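Local structure of protein disulfide-isomerase A4 (Rattus norvegicus, 3EC3) at residues Gln43-Phe57 / Gln98-Val111. The protein catalyses the rearrangement of disulfide bonds in proteins as an endoplasmic reticulum isomerase, of which this chain is the noncatalytic bb' fragment. The protein carries 1 engineered substitution. Sequence-based numbering, arbitrary orientation.
Sequences QYQDAANTLREDYKF and QGSTEASAIKDYVV
The side-chain amide of Gln43 reaches across to the turn that leads into helix 103-113: its NE2 gives a hydrogen bond to Thr101 O at 2.8 Å, fairly straight (159° at the hydrogen) and lying in the carbonyl plane. A water takes a hydrogen bond from NE2 and another from Ala103 N, joining the two donors across the start of the helix. The first torsion, with CG beside the backbone N, brings CG up to Gly99 O at 3.5 Å, and the bend at chi2 (-54°) then turns the amide toward Thr101 O. With an alanine at Gln43, Thr101 O is likely to lose this donor and the water one of its two grips, leaving the turn less covered.

Beyond this polar end the contact becomes apolar. Small Ala47 lets the backbones close to 5.0 Å between its CA and that of Ala103, and its CB presses on Ile106 CG2 at 3.4 Å, a close methyl-to-methyl contact. Farther along, Leu51 CD1 meets both Lys107 CG and Val110 CG1. Lys107 leaves its backbone with CG anti to N, and its aliphatic chain runs past Leu51 to cross Thr50 at about a right angle. Val110 is shared by two rings: CG1 sits over the centre of one face of Tyr55, 4.1 Å from the centroid, a CH-pi contact, whereas CG2 touches the edge of Phe57.

The axes of segments 43-51 and 103-111 cross at -56°, 8.4 Å apart at closest approach. Tyr44, Tyr55, Phe57 and Val110 also rest on Ile29 of the central strand 28-32, and Tyr44 and Val110 on Leu76 of strand 75-79; helices 39-51 and 103-113 pack side by side on a mixed sheet, an arrangement characteristic of the thioredoxin-like fold.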
# COMPACT_ATOMS: atom_id res chain seq x y z
N GLN A 43 15.75 5.90 -18.48
CA GLN A 43 15.19 4.58 -18.24
C GLN A 43 13.98 4.66 -17.27
O GLN A 43 12.94 3.98 -17.43
CB GLN A 43 16.27 3.68 -17.65
CG GLN A 43 17.30 3.18 -18.66
CD GLN A 43 16.67 2.48 -19.87
OE1 GLN A 43 16.47 3.09 -20.92
NE2 GLN A 43 16.36 1.22 -19.73
N TYR A 44 14.12 5.51 -16.26
CA TYR A 44 13.02 5.75 -15.30
C TYR A 44 11.79 6.33 -16.00
O TYR A 44 10.67 5.83 -15.79
CB TYR A 44 13.54 6.70 -14.20
CG TYR A 44 12.46 7.14 -13.20
CD1 TYR A 44 12.04 8.46 -13.13
CD2 TYR A 44 11.89 6.22 -12.33
CE1 TYR A 44 11.05 8.86 -12.22
CE2 TYR A 44 10.91 6.59 -11.42
CZ TYR A 44 10.49 7.93 -11.39
OH TYR A 44 9.53 8.30 -10.44
N GLN A 45 11.98 7.33 -16.87
CA GLN A 45 10.86 7.95 -17.60
C GLN A 45 10.17 6.93 -18.51
O GLN A 45 8.97 7.02 -18.71
CB GLN A 45 11.27 9.23 -18.40
CG GLN A 45 11.43 10.58 -17.56
CD GLN A 45 10.07 11.27 -17.14
OE1 GLN A 45 9.03 10.61 -17.05
NE2 GLN A 45 10.12 12.60 -16.85
N ASP A 46 10.94 6.02 -19.11
CA ASP A 46 10.40 4.91 -19.94
C ASP A 46 9.48 3.99 -19.12
O ASP A 46 8.34 3.72 -19.52
CB ASP A 46 11.57 4.13 -20.53
CG ASP A 46 11.17 3.16 -21.63
OD1 ASP A 46 10.05 2.59 -21.60
OD2 ASP A 46 12.01 2.93 -22.51
N ALA A 47 9.99 3.52 -17.98
CA ALA A 47 9.19 2.77 -17.01
C ALA A 47 7.92 3.50 -16.53
O ALA A 47 6.83 2.91 -16.40
CB ALA A 47 10.05 2.41 -15.80
N ALA A 48 8.08 4.78 -16.19
CA ALA A 48 6.99 5.61 -15.70
C ALA A 48 5.89 5.76 -16.77
O ALA A 48 4.69 5.71 -16.47
CB ALA A 48 7.53 6.96 -15.31
N ASN A 49 6.31 5.95 -18.02
CA ASN A 49 5.36 6.12 -19.11
C ASN A 49 4.44 4.91 -19.22
O ASN A 49 3.22 5.05 -19.36
CB ASN A 49 6.07 6.36 -20.45
CG ASN A 49 5.09 6.44 -21.58
OD1 ASN A 49 4.21 7.31 -21.59
ND2 ASN A 49 5.15 5.47 -22.50
N THR A 50 5.03 3.73 -19.12
CA THR A 50 4.29 2.48 -19.18
C THR A 50 3.29 2.37 -18.04
O THR A 50 2.16 1.91 -18.24
CB THR A 50 5.27 1.29 -19.19
OG1 THR A 50 6.03 1.33 -20.41
CG2 THR A 50 4.54 -0.02 -19.12
N LEU A 51 3.70 2.78 -16.84
CA LEU A 51 2.85 2.69 -15.65
C LEU A 51 2.01 3.94 -15.32
O LEU A 51 1.37 3.99 -14.27
CB LEU A 51 3.70 2.29 -14.43
CG LEU A 51 4.34 0.90 -14.34
CD1 LEU A 51 5.24 0.78 -13.11
CD2 LEU A 51 3.26 -0.21 -14.29
N ARG A 52 1.95 4.90 -16.24
CA ARG A 52 1.37 6.24 -15.95
C ARG A 52 -0.12 6.30 -15.57
O ARG A 52 -0.55 7.25 -14.93
CB ARG A 52 1.64 7.22 -17.11
CG ARG A 52 0.78 7.01 -18.35
CD ARG A 52 1.29 7.86 -19.54
NE ARG A 52 1.32 9.30 -19.21
CZ ARG A 52 2.24 10.16 -19.64
NH1 ARG A 52 3.24 9.75 -20.42
NH2 ARG A 52 2.17 11.44 -19.29
N GLU A 53 -0.90 5.30 -15.99
CA GLU A 53 -2.33 5.24 -15.67
C GLU A 53 -2.54 4.68 -14.26
O GLU A 53 -3.58 4.94 -13.63
CB GLU A 53 -3.09 4.40 -16.71
CG GLU A 53 -3.05 5.00 -18.11
CD GLU A 53 -3.89 4.22 -19.10
OE1 GLU A 53 -5.05 3.87 -18.76
OE2 GLU A 53 -3.40 3.95 -20.23
N ASP A 54 -1.55 3.94 -13.75
CA ASP A 54 -1.67 3.25 -12.47
C ASP A 54 -0.95 3.90 -11.27
O ASP A 54 -1.32 3.63 -10.12
CB ASP A 54 -1.24 1.78 -12.60
CG ASP A 54 -2.03 1.04 -13.68
OD1 ASP A 54 -3.24 1.31 -13.85
OD2 ASP A 54 -1.41 0.19 -14.35
N TYR A 55 0.06 4.73 -11.53
CA TYR A 55 0.84 5.40 -10.46
C TYR A 55 1.20 6.82 -10.83
O TYR A 55 1.25 7.17 -12.01
CB TYR A 55 2.14 4.65 -10.19
CG TYR A 55 1.96 3.20 -9.83
CD1 TYR A 55 2.02 2.22 -10.82
CD2 TYR A 55 1.73 2.81 -8.50
CE1 TYR A 55 1.87 0.89 -10.51
CE2 TYR A 55 1.56 1.47 -8.19
CZ TYR A 55 1.64 0.52 -9.20
OH TYR A 55 1.49 -0.81 -8.91
N LYS A 56 1.48 7.65 -9.82
CA LYS A 56 2.06 8.98 -10.05
C LYS A 56 3.57 8.86 -9.85
O LYS A 56 4.01 8.26 -8.83
CB LYS A 56 1.55 9.99 -9.01
CG LYS A 56 0.03 10.30 -9.03
CD LYS A 56 -0.27 11.41 -9.99
CE LYS A 56 -0.93 10.86 -11.24
NZ LYS A 56 -1.44 11.96 -12.12
N PHE A 57 4.35 9.47 -10.74
CA PHE A 57 5.82 9.44 -10.67
C PHE A 57 6.44 10.83 -10.50
O PHE A 57 5.96 11.82 -11.13
CB PHE A 57 6.32 8.81 -11.98
CG PHE A 57 5.99 7.35 -12.10
CD1 PHE A 57 4.75 6.94 -12.61
CD2 PHE A 57 6.91 6.37 -11.72
CE1 PHE A 57 4.44 5.59 -12.73
CE2 PHE A 57 6.62 5.01 -11.86
CZ PHE A 57 5.36 4.62 -12.36
N GLN A 98 20.62 2.78 -13.54
CA GLN A 98 21.47 3.44 -14.54
C GLN A 98 21.06 3.16 -15.97
O GLN A 98 20.01 2.61 -16.23
CB GLN A 98 22.94 3.10 -14.33
CG GLN A 98 23.21 1.66 -14.15
CD GLN A 98 24.31 1.48 -13.18
OE1 GLN A 98 25.37 0.98 -13.52
NE2 GLN A 98 24.10 1.94 -11.94
N GLY A 99 21.92 3.57 -16.91
CA GLY A 99 21.58 3.49 -18.31
C GLY A 99 21.32 2.05 -18.67
O GLY A 99 20.44 1.75 -19.45
N SER A 100 22.06 1.16 -18.01
CA SER A 100 22.02 -0.28 -18.30
C SER A 100 20.84 -1.00 -17.65
O SER A 100 20.47 -2.07 -18.08
CB SER A 100 23.37 -0.91 -17.92
OG SER A 100 23.57 -0.85 -16.51
N THR A 101 20.23 -0.38 -16.64
CA THR A 101 19.04 -0.91 -15.98
C THR A 101 17.85 -1.08 -16.94
O THR A 101 17.43 -0.13 -17.56
CB THR A 101 18.61 -0.01 -14.78
OG1 THR A 101 19.77 0.30 -13.97
CG2 THR A 101 17.59 -0.71 -13.91
N GLU A 102 17.32 -2.29 -17.04
CA GLU A 102 16.18 -2.54 -17.91
C GLU A 102 14.94 -1.83 -17.38
O GLU A 102 14.69 -1.84 -16.17
CB GLU A 102 15.90 -4.04 -17.97
CG GLU A 102 16.89 -4.80 -18.84
CD GLU A 102 16.36 -6.14 -19.31
OE1 GLU A 102 17.17 -7.09 -19.45
OE2 GLU A 102 15.12 -6.25 -19.54
N ALA A 103 14.16 -1.22 -18.28
CA ALA A 103 12.93 -0.51 -17.87
C ALA A 103 11.96 -1.48 -17.23
O ALA A 103 11.26 -1.13 -16.29
CB ALA A 103 12.28 0.21 -19.04
N SER A 104 11.94 -2.70 -17.74
CA SER A 104 11.10 -3.76 -17.16
C SER A 104 11.45 -4.06 -15.69
O SER A 104 10.57 -4.36 -14.92
CB SER A 104 11.18 -5.04 -18.00
OG SER A 104 12.52 -5.51 -18.07
N ALA A 105 12.73 -3.98 -15.31
CA ALA A 105 13.12 -4.18 -13.90
C ALA A 105 12.61 -3.02 -13.03
O ALA A 105 12.24 -3.22 -11.89
CB ALA A 105 14.62 -4.26 -13.78
N ILE A 106 12.66 -1.81 -13.57
CA ILE A 106 12.14 -0.64 -12.84
C ILE A 106 10.66 -0.81 -12.61
O ILE A 106 10.18 -0.66 -11.51
CB ILE A 106 12.45 0.67 -13.58
CG1 ILE A 106 13.97 0.86 -13.66
CG2 ILE A 106 11.77 1.89 -12.89
CD1 ILE A 106 14.40 2.06 -14.54
N LYS A 107 9.95 -1.16 -13.68
CA LYS A 107 8.51 -1.37 -13.65
C LYS A 107 8.16 -2.48 -12.64
O LYS A 107 7.27 -2.30 -11.83
CB LYS A 107 8.00 -1.66 -15.07
CG LYS A 107 6.58 -2.20 -15.17
CD LYS A 107 6.05 -2.33 -16.63
CE LYS A 107 7.10 -1.97 -17.76
NZ LYS A 107 6.72 -2.50 -19.14
N ASP A 108 8.89 -3.59 -12.69
CA ASP A 108 8.73 -4.67 -11.71
C ASP A 108 8.90 -4.22 -10.26
O ASP A 108 8.09 -4.59 -9.42
CB ASP A 108 9.70 -5.81 -12.01
CG ASP A 108 9.28 -6.64 -13.22
OD1 ASP A 108 8.23 -6.38 -13.85
OD2 ASP A 108 10.03 -7.57 -13.54
N TYR A 109 9.96 -3.46 -9.96
CA TYR A 109 10.26 -3.02 -8.57
C TYR A 109 9.13 -2.12 -8.01
O TYR A 109 8.75 -2.24 -6.83
CB TYR A 109 11.58 -2.25 -8.55
CG TYR A 109 12.18 -2.00 -7.18
CD1 TYR A 109 11.96 -0.80 -6.52
CD2 TYR A 109 12.99 -2.95 -6.57
CE1 TYR A 109 12.53 -0.55 -5.29
CE2 TYR A 109 13.56 -2.72 -5.34
CZ TYR A 109 13.32 -1.51 -4.70
OH TYR A 109 13.87 -1.26 -3.47
N VAL A 110 8.63 -1.22 -8.86
CA VAL A 110 7.50 -0.35 -8.48
C VAL A 110 6.27 -1.18 -8.16
O VAL A 110 5.65 -0.99 -7.14
CB VAL A 110 7.18 0.67 -9.62
CG1 VAL A 110 5.90 1.40 -9.32
CG2 VAL A 110 8.35 1.66 -9.79
N VAL A 111 5.92 -2.14 -9.02
CA VAL A 111 4.73 -2.97 -8.76
C VAL A 111 4.94 -3.77 -7.47
O VAL A 111 4.10 -3.73 -6.58
CB VAL A 111 4.33 -3.85 -9.99
CG1 VAL A 111 3.17 -4.82 -9.65
CG2 VAL A 111 3.93 -2.96 -11.19
O HOH W 1 14.79 -0.92 -21.21